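Local coordinates for peptidyl tryptophan dihydroxylase (Pseudomonas putida, PDB 7CTQ), which dihydroxylates a peptide-bound tryptophan as an FAD-dependent monooxygenase, a step essential for making the tryptophylquinone cofactor of quinohemoprotein amine dehydrogenase, at residues Ala41-Val46 with Ala187-Gly192; Arg91-Arg96 with Asp191-Trp196. All coordinates share one frame; numbering follows the deposited sequence. Where two conformers were deposited one is given.

In the fold
Both interactions bring elements near FAD up against the same antiparallel hairpin, formed by strands 182-188 and 193-201, and they share Asp191 and Gly192 in its turn. Interaction 1 is buried and purely apolar across its two segments: strand 43-46 sets one valine against the hairpin and turns its next residues to the flavin. Interaction 2 lies at the surface, where the first turn of helix 91-104 meets the start of strand 193-201 through arginine and glutamine side chains. The two are stitched together by backbone pairing, Ala42 with Arg91 and Ala187 with Tyr195, and Glu44 forms a salt bridge with Arg91 beside the cofactor.

Interaction 1: Ala41-Val46 with Ala187-Gly192; sequences AAVEGV and ARLEDG. With FAD (flavin-adenine dinucleotide), chain C.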
loop_
_atom_site.group_PDB
_atom_site.type_symbol
_atom_site.label_atom_id
_atom_site.label_comp_id
_atom_site.label_asym_id
_atom_site.label_seq_id
_atom_site.Cartn_x
_atom_site.Cartn_y
_atom_site.Cartn_z
ATOM N N ALA A 41 19.965 4.887 1.141
ATOM C CA ALA A 41 19.926 4.080 -0.073
ATOM C C ALA A 41 19.079 2.838 0.178
ATOM O O ALA A 41 19.474 1.954 0.945
ATOM C CB ALA A 41 21.344 3.707 -0.492
ATOM N N ALA A 42 17.908 2.771 -0.448
ATOM C CA ALA A 42 17.053 1.596 -0.365
ATOM C C ALA A 42 16.693 1.156 -1.770
ATOM O O ALA A 42 16.281 1.982 -2.589
ATOM C CB ALA A 42 15.783 1.885 0.437
ATOM N N VAL A 43 16.853 -0.132 -2.059
ATOM C CA VAL A 43 16.381 -0.700 -3.314
ATOM C C VAL A 43 15.386 -1.804 -3.000
ATOM O O VAL A 43 15.612 -2.632 -2.109
ATOM C CB VAL A 43 17.527 -1.208 -4.208
ATOM C CG1 VAL A 43 18.608 -0.148 -4.303
ATOM C CG2 VAL A 43 18.076 -2.559 -3.735
ATOM N N GLU A 44 14.277 -1.795 -3.725
ATOM C CA GLU A 44 13.148 -2.662 -3.472
ATOM C C GLU A 44 12.906 -3.539 -4.686
ATOM O O GLU A 44 13.313 -3.210 -5.803
ATOM C CB GLU A 44 11.901 -1.833 -3.152
ATOM C CG GLU A 44 11.933 -1.212 -1.765
ATOM C CD GLU A 44 10.974 -0.051 -1.607
ATOM O OE1 GLU A 44 10.848 0.459 -0.471
ATOM O OE2 GLU A 44 10.353 0.360 -2.612
ATOM N N GLY A 45 12.256 -4.676 -4.451
ATOM C CA GLY A 45 11.816 -5.537 -5.531
ATOM C C GLY A 45 10.446 -5.099 -6.015
ATOM O O GLY A 45 9.531 -4.895 -5.213
ATOM N N VAL A 46 10.314 -4.938 -7.330
ATOM C CA VAL A 46 9.051 -4.531 -7.934
ATOM C C VAL A 46 8.654 -5.555 -8.987
ATOM O O VAL A 46 9.502 -6.143 -9.665
ATOM C CB VAL A 46 9.122 -3.110 -8.544
ATOM C CG1 VAL A 46 9.196 -2.057 -7.436
ATOM C CG2 VAL A 46 10.308 -2.982 -9.505
ATOM N N ALA A 187 20.042 -7.623 -2.650
ATOM C CA ALA A 187 20.172 -7.146 -4.018
ATOM C C ALA A 187 21.553 -6.544 -4.244
ATOM O O ALA A 187 22.170 -5.988 -3.331
ATOM C CB ALA A 187 19.099 -6.108 -4.353
ATOM N N ARG A 188 22.014 -6.637 -5.487
ATOM C CA ARG A 188 23.275 -6.042 -5.904
ATOM C C ARG A 188 23.030 -5.310 -7.215
ATOM O O ARG A 188 22.682 -5.939 -8.218
ATOM C CB ARG A 188 24.354 -7.115 -6.063
ATOM C CG ARG A 188 25.719 -6.590 -6.416
ATOM C CD ARG A 188 26.585 -7.723 -6.902
ATOM N NE ARG A 188 27.965 -7.292 -7.080
ATOM C CZ ARG A 188 28.936 -8.082 -7.520
ATOM N NH1 ARG A 188 28.666 -9.347 -7.824
ATOM N NH2 ARG A 188 30.173 -7.610 -7.653
ATOM N N LEU A 189 23.177 -3.989 -7.199
ATOM C CA LEU A 189 22.902 -3.201 -8.385
ATOM C C LEU A 189 24.067 -3.300 -9.369
ATOM O O LEU A 189 25.151 -3.801 -9.049
ATOM C CB LEU A 189 22.636 -1.745 -8.014
ATOM C CG LEU A 189 21.385 -1.469 -7.179
ATOM C CD1 LEU A 189 21.452 -0.069 -6.597
ATOM C CD2 LEU A 189 20.151 -1.628 -8.032
ATOM N N GLU A 190 23.827 -2.812 -10.589
ATOM C CA GLU A 190 24.850 -2.887 -11.627
ATOM C C GLU A 190 26.056 -2.029 -11.274
ATOM O O GLU A 190 27.198 -2.432 -11.519
ATOM C CB GLU A 190 24.266 -2.467 -12.974
ATOM C CG GLU A 190 25.237 -2.596 -14.127
ATOM C CD GLU A 190 24.633 -3.332 -15.301
ATOM O OE1 GLU A 190 25.116 -4.439 -15.618
ATOM O OE2 GLU A 190 23.668 -2.808 -15.897
ATOM N N ASP A 191 25.823 -0.856 -10.685
ATOM C CA ASP A 191 26.888 0.022 -10.216
ATOM C C ASP A 191 27.543 -0.472 -8.923
ATOM O O ASP A 191 28.324 0.271 -8.319
ATOM C CB ASP A 191 26.354 1.454 -10.032
ATOM C CG ASP A 191 25.456 1.605 -8.806
ATOM O OD1 ASP A 191 24.943 0.586 -8.299
ATOM O OD2 ASP A 191 25.255 2.753 -8.348
ATOM N N GLY A 192 27.234 -1.692 -8.477
ATOM C CA GLY A 192 27.910 -2.297 -7.352
ATOM C C GLY A 192 27.315 -2.016 -5.987
ATOM O O GLY A 192 27.800 -2.580 -4.997
HETATM P PA FAD C . 7.042 6.846 1.188
HETATM O O1A FAD C . 7.414 6.166 -0.071
HETATM O O2A FAD C . 7.857 6.383 2.387
HETATM O O5B FAD C . 7.068 8.390 0.953
HETATM C C5B FAD C . 7.147 9.318 2.052
HETATM C C4B FAD C . 7.893 10.523 1.545
HETATM O O4B FAD C . 7.804 11.583 2.525
HETATM C C3B FAD C . 9.385 10.314 1.266
HETATM O O3B FAD C . 9.772 11.028 0.095
HETATM C C2B FAD C . 10.052 10.851 2.539
HETATM O O2B FAD C . 11.359 11.376 2.313
HETATM C C1B FAD C . 9.102 11.995 2.894
HETATM N N9A FAD C . 9.083 12.428 4.284
HETATM C C8A FAD C . 9.172 11.678 5.422
HETATM N N7A FAD C . 9.111 12.365 6.537
HETATM C C5A FAD C . 9.007 13.671 6.094
HETATM C C6A FAD C . 8.925 14.904 6.773
HETATM N N6A FAD C . 8.934 15.024 8.100
HETATM N N1A FAD C . 8.822 16.037 6.031
HETATM C C2A FAD C . 8.812 15.929 4.699
HETATM N N3A FAD C . 8.886 14.819 3.956
HETATM C C4A FAD C . 8.979 13.721 4.712
HETATM N N1 FAD C . 7.514 -1.963 -1.538
HETATM C C2 FAD C . 7.724 -2.574 -2.743
HETATM O O2 FAD C . 7.009 -2.345 -3.720
HETATM N N3 FAD C . 8.768 -3.465 -2.886
HETATM C C4 FAD C . 9.669 -3.825 -1.906
HETATM O O4 FAD C . 10.569 -4.623 -2.156
HETATM C C4X FAD C . 9.440 -3.175 -0.629
HETATM N N5 FAD C . 10.244 -3.465 0.359
HETATM C C5X FAD C . 10.026 -2.845 1.579
HETATM C C6 FAD C . 10.870 -3.149 2.648
HETATM C C7 FAD C . 10.682 -2.566 3.898
HETATM C C7M FAD C . 11.615 -2.914 5.028
HETATM C C8 FAD C . 9.625 -1.662 4.088
HETATM C C8M FAD C . 9.400 -1.006 5.424
HETATM C C9 FAD C . 8.784 -1.353 3.024
HETATM C C9A FAD C . 8.972 -1.941 1.778
HETATM N N10 FAD C . 8.139 -1.642 0.680
HETATM C C10 FAD C . 8.335 -2.258 -0.540
HETATM C "C1'" FAD C . 6.997 -0.741 0.844
HETATM C "C2'" FAD C . 7.195 0.638 0.236
HETATM O "O2'" FAD C . 8.426 1.224 0.662
HETATM C "C3'" FAD C . 6.027 1.520 0.670
HETATM O "O3'" FAD C . 4.829 0.781 0.461
HETATM C "C4'" FAD C . 5.894 2.854 -0.057
HETATM O "O4'" FAD C . 7.168 3.480 -0.232
HETATM C "C5'" FAD C . 4.953 3.776 0.681
HETATM O "O5'" FAD C . 4.707 4.929 -0.138
HETATM P P FAD C . 4.347 6.304 0.500
HETATM O O1P FAD C . 3.054 6.098 1.303
HETATM O O2P FAD C . 4.330 7.376 -0.533
HETATM O O3P FAD C . 5.524 6.543 1.538
#
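Val43 sets its two methyl groups against Ala187 and Leu189, joining strand 43-46 to the end of strand 182-188 in the large curled sheet that accompanies the Rossmann-type FAD-binding part of this flavoprotein monooxygenase. The two strands are not direct neighbours in that sheet, and the contact between them is made by side chains alone. The valine divides its branches between the partners. CG2 meets the CB of Ala187 at 3.7 Å, while CG1 lies 3.7 Å from CD1 of Leu189. This fork follows from the Val43 torsion (chi1 -48°), which puts CG1 anti to the carbonyl carbon and leaves CG2 between the backbone N and that carbon. The Leu189 and Val43 side chains slide past each other in opposite directions, and CD1 of the leucine makes the contact. Leu88 of strand 87-90 also meets Leu189, and all three touching residues are buried.

Just after Leu189 the chain reverses in a type I turn, its ends joined by a bond from Gly192 N to Leu189 O of 3.0 Å. On the other segment, Glu44 directs its CB away from the hairpin, and its extended side chain runs along the flavin, with CG 3.4 Å from C4X of FAD. The carboxylate has two partners: OE1 accepts from the ribityl O2' of FAD at 2.8 Å, and OE2 forms a salt bridge with Arg91. The strand thus separates an apolar side, toward the hairpin, from a cofactor-binding side. Gly45 completes the latter with its backbone, reading both a donor and an acceptor of the flavin pyrimidine: its N donates to O4 of FAD at 2.8 Å, and its O receives the straighter bond from N3 (163°).

Interaction 2: Arg91-Arg96 with Asp191-Trp196; sequences RQRFDR and DGRCYW. With FAD (flavin-adenine dinucleotide), chain C.
Arg193 is the residue through which the start of strand 193-201 meets the first turn of helix 91-104, touching Gln92 and Arg93. The segment opens with Asp191, whose side chain folds back over the turn: OD1 accepts from Arg193 N at 3.3 Å, from well above the carboxylate plane, forming an Asx turn. Its OD2 lies 3.1 Å from Arg193 NE but well out of the guanidinium plane, so this salt bridge rests on charge rather than on a directed N-H. Gly192 follows with a positive phi (89°), at which a CB would press against the carbonyl O of Asp191.

The Arg193 chain, bent at chi3, then brings the NH1 edge of its guanidinium to the end of Gln92, which comes from the opposite direction. The two planes stand 59° apart, with one amide atom over a face of the guanidinium; the amide's O and N are not settled, and a hydrogen bond to NH1 is possible. Arg193 NH2 in turn sits over a face of the Arg93 guanidinium, 4.0 Å from Arg93 NE. This meeting of like charges is probably eased by Asp191 and by Asp90, which forms a salt bridge with Arg193 NH2.

Beside Gln92 on the helix, Arg91 turns instead to the cofactor. Its NH1 donates to FAD O4' and its NH2 to FAD O1A, each at 2.9 Å, while NE and NH2 together grip Asp95 OD1 from opposite faces of the carboxylate plane. A leucine here would probably leave the FAD phosphate oxygen O1A without this charged partner and set the Asp95 carboxylate free to turn.

Farther along, Cys194 packs on Trp165, and Trp196 reaches Cys215 of helix 208-220. Strand 193-201 therefore runs between strands 158-166 and 182-188, antiparallel to both, with helix 91-104 met at its beginning and helix 208-220 packed against Trp196.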
loop_
_atom_site.group_PDB
_atom_site.type_symbol
_atom_site.label_atom_id
_atom_site.label_comp_id
_atom_site.label_asym_id
_atom_site.label_seq_id
_atom_site.Cartn_x
_atom_site.Cartn_y
_atom_site.Cartn_z
ATOM N N ARG A 91 15.159 3.495 -4.792
ATOM C CA ARG A 91 14.326 4.551 -4.232
ATOM C C ARG A 91 15.016 5.903 -4.242
ATOM O O ARG A 91 14.331 6.933 -4.247
ATOM C CB ARG A 91 13.910 4.181 -2.808
ATOM C CG ARG A 91 13.000 2.963 -2.744
ATOM C CD ARG A 91 11.760 3.184 -3.591
ATOM N NE ARG A 91 11.047 4.394 -3.193
ATOM C CZ ARG A 91 10.018 4.405 -2.350
ATOM N NH1 ARG A 91 9.584 3.266 -1.827
ATOM N NH2 ARG A 91 9.423 5.549 -2.032
ATOM N N GLN A 92 16.351 5.928 -4.241
ATOM C CA GLN A 92 17.071 7.185 -4.418
ATOM C C GLN A 92 16.717 7.823 -5.757
ATOM O O GLN A 92 16.226 8.958 -5.811
ATOM C CB GLN A 92 18.580 6.952 -4.313
ATOM C CG GLN A 92 19.013 6.053 -3.162
ATOM C CD GLN A 92 20.452 5.577 -3.309
ATOM O OE1 GLN A 92 20.710 4.384 -3.486
ATOM N NE2 GLN A 92 21.395 6.512 -3.241
ATOM N N ARG A 93 16.965 7.096 -6.857
ATOM C CA ARG A 93 16.553 7.571 -8.176
ATOM C C ARG A 93 15.057 7.842 -8.216
ATOM O O ARG A 93 14.622 8.884 -8.722
ATOM C CB ARG A 93 16.917 6.558 -9.263
ATOM C CG ARG A 93 18.195 6.831 -10.065
ATOM C CD ARG A 93 19.387 6.847 -9.130
ATOM N NE ARG A 93 20.660 6.481 -9.737
ATOM C CZ ARG A 93 21.797 7.133 -9.527
ATOM N NH1 ARG A 93 21.825 8.195 -8.730
ATOM N NH2 ARG A 93 22.910 6.720 -10.113
ATOM N N PHE A 94 14.259 6.923 -7.666
ATOM C CA PHE A 94 12.804 6.989 -7.792
ATOM C C PHE A 94 12.240 8.274 -7.195
ATOM O O PHE A 94 11.539 9.034 -7.873
ATOM C CB PHE A 94 12.186 5.763 -7.123
ATOM C CG PHE A 94 10.753 5.534 -7.482
ATOM C CD1 PHE A 94 10.380 5.307 -8.797
ATOM C CD2 PHE A 94 9.777 5.532 -6.504
ATOM C CE1 PHE A 94 9.055 5.084 -9.128
ATOM C CE2 PHE A 94 8.448 5.313 -6.830
ATOM C CZ PHE A 94 8.089 5.088 -8.140
ATOM N N ASP A 95 12.530 8.530 -5.917
ATOM C CA ASP A 95 11.915 9.669 -5.237
ATOM C C ASP A 95 12.388 10.990 -5.830
ATOM O O ASP A 95 11.593 11.923 -5.995
ATOM C CB ASP A 95 12.204 9.617 -3.735
ATOM C CG ASP A 95 11.924 8.246 -3.132
ATOM O OD1 ASP A 95 11.031 7.539 -3.651
ATOM O OD2 ASP A 95 12.597 7.876 -2.146
ATOM N N ARG A 96 13.680 11.092 -6.149
ATOM C CA ARG A 96 14.169 12.268 -6.861
ATOM C C ARG A 96 13.490 12.398 -8.216
ATOM O O ARG A 96 13.212 13.509 -8.678
ATOM C CB ARG A 96 15.689 12.196 -7.017
ATOM C CG ARG A 96 16.486 12.574 -5.768
ATOM C CD ARG A 96 17.981 12.725 -6.085
ATOM N NE ARG A 96 18.733 11.481 -5.906
ATOM C CZ ARG A 96 19.287 10.784 -6.898
ATOM N NH1 ARG A 96 19.178 11.204 -8.153
ATOM N NH2 ARG A 96 19.951 9.663 -6.636
ATOM N N ASP A 191 25.823 -0.856 -10.685
ATOM C CA ASP A 191 26.888 0.022 -10.216
ATOM C C ASP A 191 27.543 -0.472 -8.923
ATOM O O ASP A 191 28.324 0.271 -8.319
ATOM C CB ASP A 191 26.354 1.454 -10.032
ATOM C CG ASP A 191 25.456 1.605 -8.806
ATOM O OD1 ASP A 191 24.943 0.586 -8.299
ATOM O OD2 ASP A 191 25.255 2.753 -8.348
ATOM N N GLY A 192 27.234 -1.692 -8.477
ATOM C CA GLY A 192 27.910 -2.297 -7.352
ATOM C C GLY A 192 27.315 -2.016 -5.987
ATOM O O GLY A 192 27.800 -2.580 -4.997
ATOM N N ARG A 193 26.300 -1.158 -5.890
ATOM C CA ARG A 193 25.632 -0.942 -4.610
ATOM C C ARG A 193 24.952 -2.224 -4.148
ATOM O O ARG A 193 24.335 -2.939 -4.939
ATOM C CB ARG A 193 24.612 0.193 -4.716
ATOM C CG ARG A 193 25.236 1.587 -4.643
ATOM C CD ARG A 193 24.182 2.688 -4.645
ATOM N NE ARG A 193 23.366 2.671 -5.854
ATOM C CZ ARG A 193 22.567 3.667 -6.227
ATOM N NH1 ARG A 193 22.479 4.763 -5.485
ATOM N NH2 ARG A 193 21.858 3.567 -7.343
ATOM N N CYS A 194 25.093 -2.529 -2.862
ATOM C CA CYS A 194 24.610 -3.783 -2.306
ATOM C C CYS A 194 23.650 -3.515 -1.159
ATOM O O CYS A 194 23.770 -2.517 -0.434
ATOM C CB CYS A 194 25.758 -4.656 -1.820
ATOM S SG CYS A 194 26.840 -5.181 -3.142
ATOM N N TYR A 195 22.715 -4.449 -0.993
ATOM C CA TYR A 195 21.557 -4.318 -0.119
ATOM C C TYR A 195 21.277 -5.675 0.507
ATOM O O TYR A 195 21.268 -6.692 -0.192
ATOM C CB TYR A 195 20.344 -3.827 -0.928
ATOM C CG TYR A 195 19.072 -3.556 -0.143
ATOM C CD1 TYR A 195 18.662 -2.253 0.122
ATOM C CD2 TYR A 195 18.264 -4.597 0.296
ATOM C CE1 TYR A 195 17.487 -1.996 0.821
ATOM C CE2 TYR A 195 17.095 -4.348 1.000
ATOM C CZ TYR A 195 16.716 -3.049 1.264
ATOM O OH TYR A 195 15.559 -2.804 1.965
ATOM N N TRP A 196 21.070 -5.700 1.821
ATOM C CA TRP A 196 20.630 -6.926 2.479
ATOM C C TRP A 196 19.722 -6.537 3.633
ATOM O O TRP A 196 20.070 -5.668 4.442
ATOM C CB TRP A 196 21.815 -7.757 2.978
ATOM C CG TRP A 196 21.479 -9.015 3.749
ATOM C CD1 TRP A 196 21.333 -10.275 3.242
ATOM C CD2 TRP A 196 21.308 -9.131 5.167
ATOM N NE1 TRP A 196 21.070 -11.170 4.260
ATOM C CE2 TRP A 196 21.056 -10.488 5.451
ATOM C CE3 TRP A 196 21.344 -8.215 6.225
ATOM C CZ2 TRP A 196 20.838 -10.950 6.745
ATOM C CZ3 TRP A 196 21.123 -8.678 7.510
ATOM C CH2 TRP A 196 20.878 -10.025 7.757
HETATM P PA FAD C . 7.042 6.846 1.188
HETATM O O1A FAD C . 7.414 6.166 -0.071
HETATM O O2A FAD C . 7.857 6.383 2.387
HETATM O O5B FAD C . 7.068 8.390 0.953
HETATM C C5B FAD C . 7.147 9.318 2.052
HETATM C C4B FAD C . 7.893 10.523 1.545
HETATM O O4B FAD C . 7.804 11.583 2.525
HETATM C C3B FAD C . 9.385 10.314 1.266
HETATM O O3B FAD C . 9.772 11.028 0.095
HETATM C C2B FAD C . 10.052 10.851 2.539
HETATM O O2B FAD C . 11.359 11.376 2.313
HETATM C C1B FAD C . 9.102 11.995 2.894
HETATM N N9A FAD C . 9.083 12.428 4.284
HETATM C C8A FAD C . 9.172 11.678 5.422
HETATM N N7A FAD C . 9.111 12.365 6.537
HETATM C C5A FAD C . 9.007 13.671 6.094
HETATM C C6A FAD C . 8.925 14.904 6.773
HETATM N N6A FAD C . 8.934 15.024 8.100
HETATM N N1A FAD C . 8.822 16.037 6.031
HETATM C C2A FAD C . 8.812 15.929 4.699
HETATM N N3A FAD C . 8.886 14.819 3.956
HETATM C C4A FAD C . 8.979 13.721 4.712
HETATM N N1 FAD C . 7.514 -1.963 -1.538
HETATM C C2 FAD C . 7.724 -2.574 -2.743
HETATM O O2 FAD C . 7.009 -2.345 -3.720
HETATM N N3 FAD C . 8.768 -3.465 -2.886
HETATM C C4 FAD C . 9.669 -3.825 -1.906
HETATM O O4 FAD C . 10.569 -4.623 -2.156
HETATM C C4X FAD C . 9.440 -3.175 -0.629
HETATM N N5 FAD C . 10.244 -3.465 0.359
HETATM C C5X FAD C . 10.026 -2.845 1.579
HETATM C C6 FAD C . 10.870 -3.149 2.648
HETATM C C7 FAD C . 10.682 -2.566 3.898
HETATM C C7M FAD C . 11.615 -2.914 5.028
HETATM C C8 FAD C . 9.625 -1.662 4.088
HETATM C C8M FAD C . 9.400 -1.006 5.424
HETATM C C9 FAD C . 8.784 -1.353 3.024
HETATM C C9A FAD C . 8.972 -1.941 1.778
HETATM N N10 FAD C . 8.139 -1.642 0.680
HETATM C C10 FAD C . 8.335 -2.258 -0.540
HETATM C "C1'" FAD C . 6.997 -0.741 0.844
HETATM C "C2'" FAD C . 7.195 0.638 0.236
HETATM O "O2'" FAD C . 8.426 1.224 0.662
HETATM C "C3'" FAD C . 6.027 1.520 0.670
HETATM O "O3'" FAD C . 4.829 0.781 0.461
HETATM C "C4'" FAD C . 5.894 2.854 -0.057
HETATM O "O4'" FAD C . 7.168 3.480 -0.232
HETATM C "C5'" FAD C . 4.953 3.776 0.681
HETATM O "O5'" FAD C . 4.707 4.929 -0.138
HETATM P P FAD C . 4.347 6.304 0.500
HETATM O O1P FAD C . 3.054 6.098 1.303
HETATM O O2P FAD C . 4.330 7.376 -0.533
HETATM O O3P FAD C . 5.524 6.543 1.538
#